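Local structure of SusD homolog (Bacteroides thetaiotaomicron, 3EHM) at residues P22-A27 against P116-I121; R28-Q33 against A187-I192; R35-G40 against L339-A344. The protein probably binds mucin O-glycans at the cell surface as a SusD-like outer-membrane lipoprotein, contributing to their use by a gut symbiont. All blocks are in the same frame, centred on the assembly; numbering follows the deposited sequence.

Contact 1: residues P22-A27 against P116-I121; sequences PLKYGA and PSEQAI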
ATOM      1  N   PRO A  22      21.197  19.477  14.602  1.00 29.84           N
ATOM      2  CA  PRO A  22      20.879  19.295  13.168  1.00 27.70           C
ATOM      3  C   PRO A  22      19.756  20.221  12.710  1.00 27.12           C
ATOM      4  O   PRO A  22      18.807  19.787  12.056  1.00 27.63           O
ATOM      5  CB  PRO A  22      20.480  17.839  12.991  1.00 27.17           C
ATOM      6  CG  PRO A  22      19.921  17.519  14.365  1.00 29.82           C
ATOM      7  CD  PRO A  22      20.862  18.248  15.341  1.00 29.31           C
ATOM      8  N   LEU A  23      19.869  21.500  13.051  1.00 25.83           N
ATOM      9  CA  LEU A  23      18.862  22.480  12.666  1.00 24.44           C
ATOM     10  C   LEU A  23      18.687  22.591  11.156  1.00 22.95           C
ATOM     11  O   LEU A  23      17.573  22.788  10.675  1.00 23.49           O
ATOM     12  CB  LEU A  23      19.218  23.858  13.231  1.00 26.12           C
ATOM     13  CG  LEU A  23      18.823  24.132  14.683  1.00 28.18           C
ATOM     14  CD1 LEU A  23      19.520  25.389  15.179  1.00 30.35           C
ATOM     15  CD2 LEU A  23      17.310  24.286  14.778  1.00 28.12           C
ATOM     16  N   LYS A  24      19.779  22.463  10.410  1.00 20.71           N
ATOM     17  CA  LYS A  24      19.710  22.579   8.958  1.00 20.96           C
ATOM     18  C   LYS A  24      18.977  21.438   8.255  1.00 20.02           C
ATOM     19  O   LYS A  24      18.576  21.585   7.100  1.00 20.14           O
ATOM     20  CB  LYS A  24      21.118  22.712   8.370  1.00 22.56           C
ATOM     21  CG  LYS A  24      22.031  21.533   8.627  1.00 23.61           C
ATOM     22  CD  LYS A  24      23.435  21.842   8.129  1.00 26.21           C
ATOM     23  CE  LYS A  24      24.411  20.736   8.489  1.00 28.15           C
ATOM     24  NZ  LYS A  24      25.798  21.076   8.058  1.00 30.30           N
ATOM     25  N   TYR A  25      18.797  20.315   8.946  1.00 18.41           N
ATOM     26  CA  TYR A  25      18.120  19.153   8.365  1.00 18.35           C
ATOM     27  C   TYR A  25      16.669  18.977   8.820  1.00 17.39           C
ATOM     28  O   TYR A  25      15.862  18.373   8.118  1.00 16.84           O
ATOM     29  CB  TYR A  25      18.881  17.873   8.715  1.00 18.08           C
ATOM     30  CG  TYR A  25      20.296  17.816   8.194  1.00 19.24           C
ATOM     31  CD1 TYR A  25      21.385  17.835   9.069  1.00 20.14           C
ATOM     32  CD2 TYR A  25      20.551  17.730   6.828  1.00 20.12           C
ATOM     33  CE1 TYR A  25      22.696  17.767   8.589  1.00 21.59           C
ATOM     34  CE2 TYR A  25      21.849  17.666   6.341  1.00 21.51           C
ATOM     35  CZ  TYR A  25      22.916  17.683   7.222  1.00 22.07           C
ATOM     36  OH  TYR A  25      24.197  17.615   6.725  1.00 26.69           O
ATOM     37  N   GLY A  26      16.360  19.498  10.002  1.00 18.41           N
ATOM     38  CA  GLY A  26      15.035  19.369  10.589  1.00 18.60           C
ATOM     39  C   GLY A  26      13.779  19.565   9.758  1.00 18.87           C
ATOM     40  O   GLY A  26      12.994  18.627   9.587  1.00 18.51           O
ATOM     41  N   ALA A  27      13.565  20.782   9.268  1.00 18.19           N
ATOM     42  CA  ALA A  27      12.380  21.088   8.476  1.00 18.51           C
ATOM     43  C   ALA A  27      12.284  20.199   7.241  1.00 17.36           C
ATOM     44  O   ALA A  27      11.211  19.699   6.904  1.00 16.28           O
ATOM     45  CB  ALA A  27      12.396  22.556   8.065  1.00 18.34           C
ATOM     46  N   PRO A 116      30.193  11.485  11.349  1.00 27.62           N
ATOM     47  CA  PRO A 116      29.368  10.276  11.398  1.00 26.64           C
ATOM     48  C   PRO A 116      27.895  10.553  11.676  1.00 24.74           C
ATOM     49  O   PRO A 116      27.026   9.866  11.146  1.00 22.89           O
ATOM     50  CB  PRO A 116      30.033   9.445  12.496  1.00 27.80           C
ATOM     51  CG  PRO A 116      30.619  10.488  13.403  1.00 29.26           C
ATOM     52  CD  PRO A 116      31.212  11.468  12.414  1.00 29.25           C
ATOM     53  N   SER A 117      27.611  11.555  12.504  1.00 23.02           N
ATOM     54  CA  SER A 117      26.228  11.887  12.826  1.00 23.75           C
ATOM     55  C   SER A 117      25.510  12.430  11.593  1.00 22.26           C
ATOM     56  O   SER A 117      24.317  12.190  11.408  1.00 22.02           O
ATOM     57  CB  SER A 117      26.164  12.903  13.971  1.00 24.63           C
ATOM     58  OG  SER A 117      26.784  14.127  13.610  1.00 30.71           O
ATOM     59  N   GLU A 118      26.235  13.163  10.750  1.00 21.67           N
ATOM     60  CA  GLU A 118      25.638  13.696   9.531  1.00 21.95           C
ATOM     61  C   GLU A 118      25.437  12.573   8.520  1.00 20.11           C
ATOM     62  O   GLU A 118      24.465  12.576   7.765  1.00 18.48           O
ATOM     63  CB  GLU A 118      26.510  14.787   8.914  1.00 23.90           C
ATOM     64  CG  GLU A 118      26.506  16.089   9.683  1.00 29.88           C
ATOM     65  CD  GLU A 118      26.707  17.286   8.773  1.00 32.29           C
ATOM     66  OE1 GLU A 118      27.631  17.252   7.931  1.00 36.80           O
ATOM     67  OE2 GLU A 118      25.942  18.261   8.900  1.00 33.95           O
ATOM     68  N   GLN A 119      26.364  11.618   8.504  1.00 19.79           N
ATOM     69  CA  GLN A 119      26.255  10.474   7.602  1.00 20.75           C
ATOM     70  C   GLN A 119      25.004   9.686   7.978  1.00 19.53           C
ATOM     71  O   GLN A 119      24.286   9.187   7.114  1.00 19.89           O
ATOM     72  CB  GLN A 119      27.469   9.556   7.741  1.00 22.48           C
ATOM     73  CG  GLN A 119      28.772  10.133   7.230  1.00 27.70           C
ATOM     74  CD  GLN A 119      29.948   9.217   7.516  1.00 30.99           C
ATOM     75  OE1 GLN A 119      29.771   8.053   7.889  1.00 32.95           O
ATOM     76  NE2 GLN A 119      31.160   9.734   7.333  1.00 33.68           N
ATOM     77  N   ALA A 120      24.764   9.578   9.282  1.00 18.13           N
ATOM     78  CA  ALA A 120      23.611   8.860   9.816  1.00 18.07           C
ATOM     79  C   ALA A 120      22.318   9.556   9.408  1.00 18.15           C
ATOM     80  O   ALA A 120      21.327   8.903   9.068  1.00 16.23           O
ATOM     81  CB  ALA A 120      23.705   8.782  11.338  1.00 16.78           C
ATOM     82  N   ILE A 121      22.328  10.884   9.457  1.00 17.84           N
ATOM     83  CA  ILE A 121      21.158  11.660   9.073  1.00 16.75           C
ATOM     84  C   ILE A 121      20.820  11.370   7.618  1.00 15.96           C
ATOM     85  O   ILE A 121      19.665  11.119   7.284  1.00 14.56           O
ATOM     86  CB  ILE A 121      21.411  13.170   9.244  1.00 17.89           C
ATOM     87  CG1 ILE A 121      21.358  13.532  10.732  1.00 19.34           C
ATOM     88  CG2 ILE A 121      20.389  13.969   8.447  1.00 18.68           C
ATOM     89  CD1 ILE A 121      21.604  14.998  11.018  1.00 21.63           C
TER
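Tyr25 and Ile121 meet where two helices of the helix-rich SusD fold run side by side, the 23-27 and 116-121 segments only 7° from parallel with axes 11.8 Å apart. The tight part is apolar. Ile121 lies against one face of the Tyr25 ring, its CG2 4.0 Å from the ring centroid in a CH-pi contact, while its extended arm takes CD1 to 3.4 Å from Tyr25 CD1. Ile121 CD1 also lies 3.6 Å from Pro22 CB, so one isoleucine fills the angle between proline and tyrosine. Lys24 CG lies over the other face of the ring, and Ile106, Ile109 and Ala110 of helix 85-110 pack on the tyrosine as well.

Toward solvent the contact becomes polar and looser. Glu118, bent at chi2 (-149°), brings OE2 to the edge of the phenol, where Tyr25 OH gives it a weak hydrogen bond; ring and carboxylate planes are 67° apart. OE1 of the same carboxylate is hydrogen-bonded to Ser113. Replacing Tyr25 by an alanine would probably open a gap beside Ile121 and leave Glu118 without its phenol partner. Lys24 crosses the glutamate at about a right angle, extended beyond CG, and its NZ closes a salt bridge, weak as a hydrogen bond, 2.9 Å from Glu118 OE2.

Contact 2: residues R28-Q33 against A187-I192; sequences RFMNMQ and AQYDLI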
ATOM      1  N   ARG A  28      13.411  20.013   6.566  1.00 17.21           N
ATOM      2  CA  ARG A  28      13.460  19.181   5.373  1.00 16.83           C
ATOM      3  C   ARG A  28      13.090  17.735   5.675  1.00 16.58           C
ATOM      4  O   ARG A  28      12.330  17.113   4.933  1.00 14.83           O
ATOM      5  CB  ARG A  28      14.861  19.242   4.767  1.00 18.52           C
ATOM      6  CG  ARG A  28      15.167  20.566   4.099  1.00 19.44           C
ATOM      7  CD  ARG A  28      16.662  20.789   3.987  1.00 20.35           C
ATOM      8  NE  ARG A  28      16.967  21.935   3.140  1.00 20.19           N
ATOM      9  CZ  ARG A  28      17.776  22.926   3.491  1.00 22.17           C
ATOM     10  NH1 ARG A  28      18.363  22.913   4.681  1.00 19.96           N
ATOM     11  NH2 ARG A  28      18.009  23.923   2.647  1.00 20.76           N
ATOM     12  N   PHE A  29      13.624  17.206   6.772  1.00 15.33           N
ATOM     13  CA  PHE A  29      13.345  15.827   7.158  1.00 15.51           C
ATOM     14  C   PHE A  29      11.879  15.625   7.543  1.00 14.49           C
ATOM     15  O   PHE A  29      11.283  14.595   7.222  1.00 14.91           O
ATOM     16  CB  PHE A  29      14.260  15.411   8.316  1.00 16.60           C
ATOM     17  CG  PHE A  29      14.102  13.975   8.730  1.00 18.55           C
ATOM     18  CD1 PHE A  29      14.107  12.957   7.779  1.00 16.56           C
ATOM     19  CD2 PHE A  29      13.954  13.639  10.071  1.00 17.01           C
ATOM     20  CE1 PHE A  29      13.966  11.624   8.159  1.00 19.72           C
ATOM     21  CE2 PHE A  29      13.813  12.310  10.463  1.00 20.12           C
ATOM     22  CZ  PHE A  29      13.818  11.301   9.503  1.00 18.55           C
HETATM   23  N   MSE A  30      11.288  16.600   8.225  1.00 14.62           N
HETATM   24  CA  MSE A  30       9.890  16.460   8.609  1.00 14.71           C
HETATM   25  C   MSE A  30       8.985  16.549   7.385  1.00 12.95           C
HETATM   26  O   MSE A  30       7.944  15.896   7.328  1.00 11.72           O
HETATM   27  CB  MSE A  30       9.507  17.512   9.656  1.00 15.72           C
HETATM   28  CG  MSE A  30      10.164  17.268  11.007  1.00 15.31           C
HETATM   29 SE   MSE A  30       9.273  18.164  12.473  1.00 25.68          SE
HETATM   30  CE  MSE A  30       9.737  19.980  11.992  1.00 20.16           C
ATOM     31  N   ASN A  31       9.393  17.344   6.399  1.00 13.88           N
ATOM     32  CA  ASN A  31       8.625  17.478   5.165  1.00 14.85           C
ATOM     33  C   ASN A  31       8.640  16.113   4.485  1.00 13.68           C
ATOM     34  O   ASN A  31       7.607  15.628   4.021  1.00 11.52           O
ATOM     35  CB  ASN A  31       9.261  18.530   4.245  1.00 19.47           C
ATOM     36  CG  ASN A  31       8.497  18.713   2.936  1.00 24.66           C
ATOM     37  OD1 ASN A  31       8.928  19.458   2.052  1.00 29.34           O
ATOM     38  ND2 ASN A  31       7.361  18.043   2.810  1.00 25.68           N
HETATM   39  N   MSE A  32       9.816  15.492   4.444  1.00 13.11           N
HETATM   40  CA  MSE A  32       9.962  14.173   3.829  1.00 13.49           C
HETATM   41  C   MSE A  32       9.022  13.147   4.446  1.00 12.14           C
HETATM   42  O   MSE A  32       8.330  12.416   3.737  1.00 11.29           O
HETATM   43  CB  MSE A  32      11.401  13.654   3.972  1.00 13.82           C
HETATM   44  CG  MSE A  32      12.412  14.288   3.034  1.00 17.12           C
HETATM   45 SE   MSE A  32      14.109  13.334   3.126  1.00 17.89          SE
HETATM   46  CE  MSE A  32      13.560  11.692   2.255  1.00 15.86           C
ATOM     47  N   GLN A  33       9.012  13.089   5.773  1.00 12.42           N
ATOM     48  CA  GLN A  33       8.174  12.136   6.485  1.00 12.31           C
ATOM     49  C   GLN A  33       6.689  12.297   6.191  1.00 11.58           C
ATOM     50  O   GLN A  33       5.956  11.311   6.097  1.00 11.84           O
ATOM     51  CB  GLN A  33       8.424  12.254   7.988  1.00 13.03           C
ATOM     52  CG  GLN A  33       9.856  11.937   8.372  1.00 13.80           C
ATOM     53  CD  GLN A  33      10.145  12.231   9.823  1.00 15.91           C
ATOM     54  OE1 GLN A  33       9.795  11.453  10.709  1.00 16.41           O
ATOM     55  NE2 GLN A  33      10.779  13.369  10.077  1.00 14.88           N
ATOM     56  N   ALA A 187      16.276  13.291  17.106  1.00 16.73           N
ATOM     57  CA  ALA A 187      15.076  12.959  17.871  1.00 16.04           C
ATOM     58  C   ALA A 187      13.967  14.004  17.754  1.00 16.74           C
ATOM     59  O   ALA A 187      12.801  13.662  17.579  1.00 13.89           O
ATOM     60  CB  ALA A 187      15.436  12.757  19.341  1.00 15.88           C
ATOM     61  N   GLN A 188      14.335  15.275  17.863  1.00 16.23           N
ATOM     62  CA  GLN A 188      13.363  16.358  17.796  1.00 17.91           C
ATOM     63  C   GLN A 188      12.572  16.414  16.492  1.00 17.16           C
ATOM     64  O   GLN A 188      11.429  16.869  16.478  1.00 16.28           O
ATOM     65  CB  GLN A 188      14.061  17.708  18.015  1.00 20.33           C
ATOM     66  CG  GLN A 188      13.124  18.909  17.867  1.00 23.90           C
ATOM     67  CD  GLN A 188      13.804  20.237  18.157  1.00 27.45           C
ATOM     68  OE1 GLN A 188      13.182  21.300  18.072  1.00 28.59           O
ATOM     69  NE2 GLN A 188      15.086  20.185  18.500  1.00 28.53           N
ATOM     70  N   TYR A 189      13.171  15.952  15.401  1.00 16.16           N
ATOM     71  CA  TYR A 189      12.503  15.994  14.104  1.00 16.75           C
ATOM     72  C   TYR A 189      12.074  14.626  13.582  1.00 15.87           C
ATOM     73  O   TYR A 189      11.563  14.521  12.466  1.00 14.83           O
ATOM     74  CB  TYR A 189      13.421  16.655  13.079  1.00 17.16           C
ATOM     75  CG  TYR A 189      13.961  17.990  13.533  1.00 20.70           C
ATOM     76  CD1 TYR A 189      15.276  18.116  13.981  1.00 20.82           C
ATOM     77  CD2 TYR A 189      13.158  19.128  13.519  1.00 19.60           C
ATOM     78  CE1 TYR A 189      15.776  19.342  14.400  1.00 22.43           C
ATOM     79  CE2 TYR A 189      13.651  20.362  13.939  1.00 23.33           C
ATOM     80  CZ  TYR A 189      14.959  20.460  14.377  1.00 22.64           C
ATOM     81  OH  TYR A 189      15.456  21.678  14.782  1.00 26.20           O
ATOM     82  N   ASP A 190      12.288  13.588  14.387  1.00 15.40           N
ATOM     83  CA  ASP A 190      11.940  12.220  14.005  1.00 15.84           C
ATOM     84  C   ASP A 190      10.516  11.895  14.429  1.00 16.20           C
ATOM     85  O   ASP A 190      10.270  11.525  15.578  1.00 17.28           O
ATOM     86  CB  ASP A 190      12.902  11.233  14.667  1.00 14.93           C
ATOM     87  CG  ASP A 190      12.656   9.796  14.237  1.00 16.65           C
ATOM     88  OD1 ASP A 190      11.627   9.532  13.579  1.00 14.65           O
ATOM     89  OD2 ASP A 190      13.493   8.930  14.568  1.00 16.14           O
ATOM     90  N   LEU A 191       9.581  12.015  13.494  1.00 15.59           N
ATOM     91  CA  LEU A 191       8.177  11.753  13.789  1.00 15.70           C
ATOM     92  C   LEU A 191       7.850  10.265  13.842  1.00 15.70           C
ATOM     93  O   LEU A 191       6.742   9.889  14.219  1.00 16.29           O
ATOM     94  CB  LEU A 191       7.290  12.426  12.736  1.00 15.03           C
ATOM     95  CG  LEU A 191       7.590  13.896  12.429  1.00 14.83           C
ATOM     96  CD1 LEU A 191       6.636  14.410  11.352  1.00 14.15           C
ATOM     97  CD2 LEU A 191       7.444  14.720  13.705  1.00 15.21           C
ATOM     98  N   ILE A 192       8.803   9.416  13.470  1.00 15.43           N
ATOM     99  CA  ILE A 192       8.556   7.979  13.462  1.00 13.45           C
ATOM    100  C   ILE A 192       9.101   7.229  14.676  1.00 14.45           C
ATOM    101  O   ILE A 192       8.359   6.512  15.353  1.00 12.99           O
ATOM    102  CB  ILE A 192       9.163   7.305  12.209  1.00 14.90           C
ATOM    103  CG1 ILE A 192       8.809   8.098  10.947  1.00 13.52           C
ATOM    104  CG2 ILE A 192       8.661   5.858  12.107  1.00 14.71           C
ATOM    105  CD1 ILE A 192       7.328   8.191  10.663  1.00 14.76           C
TER
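Gln33 reaches from the helix to the backbone of the 187-192 loop and holds it with both ends of its amide. Its NE2 donates to Tyr189 O over 2.8 Å, nearly straight at 163° and in the plane of that carbonyl. Its OE1 takes the N-H of Leu191 on a lone pair, also at 2.8 Å, though this bond is more bent, at 136°. A side-chain amide thus satisfies a carbonyl and an N-H two residues apart.

The amide is itself steadied from its own helix: NE2 also donates to Phe29 O at 3.1 Å, from above that carbonyl's plane and from the face opposite the one used by Gln33 N. With both acceptors in its amide plane, the group has little freedom to turn. Phe29 lies beneath, NE2 over one face of its ring, and its CD2 comes 3.5 Å from Tyr189 O. Met30, present as selenomethionine, is bent at chi3 (-69°), which sets CE at the edge of the Tyr189 ring, 3.8 Å from CD2, while SE packs on Leu191 CD2 at 4.1 Å.

Farther out, Asp190 shapes the loop. OD1 accepts from Ile192 N in an Asx turn and from Tyr193 N, and OD2 is hydrogen-bonded to Trp200 NE1 and Gly195 N. Around this core, Phe29 leans on Ile124 and Val128 of helix 116-140, whereas Leu191 and Ile192 rest on strand 246-248, so the loop is packed between helix 23-36 and that strand.

Contact 3: residues R35-G40 against L339-A344; sequences RVIPIG and LYWFRA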
ATOM      1  N   ARG A  35       5.507  13.274   3.479  1.00 11.45           N
ATOM      2  CA  ARG A  35       5.302  12.995   2.057  1.00 13.64           C
ATOM      3  C   ARG A  35       5.249  11.519   1.664  1.00 14.31           C
ATOM      4  O   ARG A  35       4.669  11.177   0.631  1.00 16.09           O
ATOM      5  CB  ARG A  35       6.402  13.668   1.230  1.00 15.69           C
ATOM      6  CG  ARG A  35       6.400  15.182   1.294  1.00 19.74           C
ATOM      7  CD  ARG A  35       5.154  15.761   0.660  1.00 24.17           C
ATOM      8  NE  ARG A  35       5.203  17.218   0.651  1.00 26.10           N
ATOM      9  CZ  ARG A  35       4.337  17.990   0.006  1.00 27.66           C
ATOM     10  NH1 ARG A  35       3.348  17.442  -0.687  1.00 27.29           N
ATOM     11  NH2 ARG A  35       4.463  19.311   0.055  1.00 27.64           N
ATOM     12  N   VAL A  36       5.870  10.650   2.456  1.00 12.47           N
ATOM     13  CA  VAL A  36       5.875   9.218   2.144  1.00 13.48           C
ATOM     14  C   VAL A  36       4.457   8.782   1.785  1.00 13.93           C
ATOM     15  O   VAL A  36       4.224   8.171   0.743  1.00 14.77           O
ATOM     16  CB  VAL A  36       6.404   8.405   3.334  1.00 12.47           C
ATOM     17  CG1 VAL A  36       6.358   6.913   3.017  1.00 11.92           C
ATOM     18  CG2 VAL A  36       7.831   8.843   3.645  1.00 13.61           C
ATOM     19  N   ILE A  37       3.524   9.099   2.675  1.00 14.35           N
ATOM     20  CA  ILE A  37       2.104   8.844   2.484  1.00 15.18           C
ATOM     21  C   ILE A  37       1.546  10.200   2.909  1.00 14.56           C
ATOM     22  O   ILE A  37       1.640  10.569   4.079  1.00 14.49           O
ATOM     23  CB  ILE A  37       1.573   7.738   3.411  1.00 16.86           C
ATOM     24  CG1 ILE A  37       2.275   6.411   3.102  1.00 18.08           C
ATOM     25  CG2 ILE A  37       0.072   7.579   3.206  1.00 17.51           C
ATOM     26  CD1 ILE A  37       1.753   5.235   3.911  1.00 18.95           C
ATOM     27  N   PRO A  38       0.965  10.953   1.959  1.00 14.98           N
ATOM     28  CA  PRO A  38       0.392  12.291   2.159  1.00 15.32           C
ATOM     29  C   PRO A  38      -0.384  12.566   3.436  1.00 14.22           C
ATOM     30  O   PRO A  38      -1.426  11.972   3.679  1.00 13.25           O
ATOM     31  CB  PRO A  38      -0.486  12.489   0.922  1.00 17.16           C
ATOM     32  CG  PRO A  38       0.152  11.626  -0.100  1.00 16.52           C
ATOM     33  CD  PRO A  38       0.512  10.395   0.672  1.00 13.46           C
ATOM     34  N   ILE A  39       0.137  13.498   4.230  1.00 13.94           N
ATOM     35  CA  ILE A  39      -0.494  13.926   5.470  1.00 13.26           C
ATOM     36  C   ILE A  39       0.134  15.264   5.839  1.00 13.09           C
ATOM     37  O   ILE A  39       1.290  15.526   5.498  1.00 14.11           O
ATOM     38  CB  ILE A  39      -0.275  12.914   6.614  1.00 14.25           C
ATOM     39  CG1 ILE A  39      -1.134  13.312   7.818  1.00 14.05           C
ATOM     40  CG2 ILE A  39       1.193  12.866   7.000  1.00 14.06           C
ATOM     41  CD1 ILE A  39      -1.236  12.239   8.883  1.00 13.44           C
ATOM     42  N   GLY A  40      -0.618  16.118   6.520  1.00 12.40           N
ATOM     43  CA  GLY A  40      -0.069  17.412   6.873  1.00 11.48           C
ATOM     44  C   GLY A  40      -0.717  18.087   8.057  1.00 13.49           C
ATOM     45  O   GLY A  40      -1.644  17.555   8.671  1.00 14.42           O
ATOM     46  N   LEU A 339      -1.020   7.038  10.142  1.00 14.95           N
ATOM     47  CA  LEU A 339      -0.956   6.424   8.824  1.00 15.74           C
ATOM     48  C   LEU A 339       0.210   5.469   9.033  1.00 15.69           C
ATOM     49  O   LEU A 339       1.205   5.836   9.658  1.00 14.86           O
ATOM     50  CB  LEU A 339      -0.637   7.452   7.737  1.00 16.77           C
ATOM     51  CG  LEU A 339      -1.809   8.369   7.368  1.00 19.65           C
ATOM     52  CD1 LEU A 339      -1.440   9.213   6.158  1.00 20.71           C
ATOM     53  CD2 LEU A 339      -3.037   7.528   7.058  1.00 19.38           C
ATOM     54  N   TYR A 340       0.087   4.248   8.530  1.00 14.98           N
ATOM     55  CA  TYR A 340       1.120   3.243   8.736  1.00 15.84           C
ATOM     56  C   TYR A 340       2.039   2.981   7.550  1.00 16.62           C
ATOM     57  O   TYR A 340       1.575   2.785   6.429  1.00 16.57           O
ATOM     58  CB  TYR A 340       0.456   1.933   9.152  1.00 17.11           C
ATOM     59  CG  TYR A 340      -0.437   2.061  10.361  1.00 18.38           C
ATOM     60  CD1 TYR A 340       0.089   1.992  11.649  1.00 18.64           C
ATOM     61  CD2 TYR A 340      -1.810   2.248  10.216  1.00 18.52           C
ATOM     62  CE1 TYR A 340      -0.733   2.098  12.765  1.00 19.75           C
ATOM     63  CE2 TYR A 340      -2.642   2.358  11.323  1.00 19.82           C
ATOM     64  CZ  TYR A 340      -2.097   2.278  12.593  1.00 19.30           C
ATOM     65  OH  TYR A 340      -2.921   2.359  13.691  1.00 22.01           O
ATOM     66  N   TRP A 341       3.342   2.966   7.823  1.00 16.98           N
ATOM     67  CA  TRP A 341       4.363   2.703   6.811  1.00 15.97           C
ATOM     68  C   TRP A 341       4.697   1.211   6.797  1.00 17.55           C
ATOM     69  O   TRP A 341       4.805   0.591   5.733  1.00 17.39           O
ATOM     70  CB  TRP A 341       5.651   3.467   7.129  1.00 17.13           C
ATOM     71  CG  TRP A 341       5.610   4.950   6.925  1.00 15.84           C
ATOM     72  CD1 TRP A 341       4.526   5.718   6.606  1.00 16.59           C
ATOM     73  CD2 TRP A 341       6.711   5.851   7.072  1.00 14.07           C
ATOM     74  NE1 TRP A 341       4.887   7.046   6.549  1.00 16.10           N
ATOM     75  CE2 TRP A 341       6.224   7.153   6.833  1.00 15.21           C
ATOM     76  CE3 TRP A 341       8.066   5.682   7.388  1.00 13.54           C
ATOM     77  CZ2 TRP A 341       7.043   8.283   6.897  1.00 14.99           C
ATOM     78  CZ3 TRP A 341       8.881   6.802   7.452  1.00 15.03           C
ATOM     79  CH2 TRP A 341       8.367   8.088   7.209  1.00 17.01           C
ATOM     80  N   PHE A 342       4.877   0.644   7.986  1.00 16.57           N
ATOM     81  CA  PHE A 342       5.214  -0.773   8.099  1.00 17.48           C
ATOM     82  C   PHE A 342       4.852  -1.284   9.490  1.00 16.53           C
ATOM     83  O   PHE A 342       5.237  -0.687  10.493  1.00 16.25           O
ATOM     84  CB  PHE A 342       6.712  -0.972   7.840  1.00 15.65           C
ATOM     85  CG  PHE A 342       7.069  -2.354   7.355  1.00 17.79           C
ATOM     86  CD1 PHE A 342       6.874  -3.468   8.166  1.00 17.27           C
ATOM     87  CD2 PHE A 342       7.586  -2.542   6.076  1.00 16.09           C
ATOM     88  CE1 PHE A 342       7.187  -4.751   7.707  1.00 16.95           C
ATOM     89  CE2 PHE A 342       7.904  -3.820   5.609  1.00 16.27           C
ATOM     90  CZ  PHE A 342       7.701  -4.926   6.428  1.00 15.55           C
ATOM     91  N   ARG A 343       4.119  -2.392   9.549  1.00 14.77           N
ATOM     92  CA  ARG A 343       3.710  -2.951  10.833  1.00 14.44           C
ATOM     93  C   ARG A 343       4.254  -4.350  11.060  1.00 13.34           C
ATOM     94  O   ARG A 343       4.574  -5.067  10.113  1.00 11.65           O
ATOM     95  CB  ARG A 343       2.185  -2.974  10.936  1.00 14.34           C
ATOM     96  CG  ARG A 343       1.535  -1.673  10.490  1.00 15.65           C
ATOM     97  CD  ARG A 343       0.094  -1.577  10.951  1.00 17.86           C
ATOM     98  NE  ARG A 343      -0.002  -1.357  12.393  1.00 16.65           N
ATOM     99  CZ  ARG A 343      -1.144  -1.148  13.039  1.00 17.96           C
ATOM    100  NH1 ARG A 343      -2.290  -1.132  12.369  1.00 16.60           N
ATOM    101  NH2 ARG A 343      -1.140  -0.947  14.349  1.00 15.38           N
ATOM    102  N   ALA A 344       4.340  -4.738  12.329  1.00 14.56           N
ATOM    103  CA  ALA A 344       4.862  -6.048  12.694  1.00 15.17           C
ATOM    104  C   ALA A 344       4.125  -7.205  12.023  1.00 13.88           C
ATOM    105  O   ALA A 344       4.743  -8.190  11.616  1.00 12.72           O
ATOM    106  CB  ALA A 344       4.825  -6.212  14.214  1.00 15.60           C
TER
HETATM  107  O   HOH W   1       3.769   9.712   5.662  1.00  7.39           O
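Val36 and Ile37, near the weakly bonded end of helix 23-36, approach strand 339-342, with Ile37 and Leu339 the nearest CA pair at 7.4 Å; the chain then turns a corner at Trp341, where Trp341 and Phe342 both face Ala246 of the partner strand in a classic beta bulge.

Val36 comes down on the indole at about a right angle. Its CG1, anti to the backbone N (chi1 178°), sits over the five-membered ring, 3.9 Å from the centroid and 17° off the normal, a CH-pi contact. Its other methyl, CG2, touches the six-membered ring at CZ2, 3.4 Å away. Ile37 splits its branches: CD1 runs past the tryptophan, 3.5 Å from Tyr340 O and close to Trp341 CD1, while CG2 meets Leu339 CD1 at 3.7 Å. That leucine methyl also lies 3.9 Å from Ile39 CB, so it fits between the two isoleucines, beside Pro38 O.

Val128 and Ile131 of helix 116-140 pack on Val36 from outside the pair, and Ile131 also touches Trp341. Two N-H groups in this buried patch meet water 1, which lies in the indole plane at the ring edge and accepts from Trp341 NE1 at 3.0 Å and from Ile37 N at 3.1 Å. No direct hydrogen bond joins the two segments, so they are held by fitted apolar surfaces, with one water linking the indole N-H to a backbone N-H near that helix end.

In the fold
Helix 23-36 runs through all three contacts: its first turn serves contact 1, its middle contact 2, and its last residues, with the loop that follows, contact 3. The centres of contacts 1 and 2 are about 10 Å apart, and Tyr189 joins them, its OH 3.2 Å from Leu23 CD2 and its CG 3.4 Å from Gly26 CA. Contacts 2 and 3, with centres about 12 Å apart, meet at Trp341, whose CZ2 lies 3.3 Å from Gln33 O and whose CH2 is 3.6 Å from Ile192 CD1. Contacts 1 and 3 do not touch, their nearest atoms being about 9 Å apart. Burial deepens along the helix, from a partly exposed start to the interior.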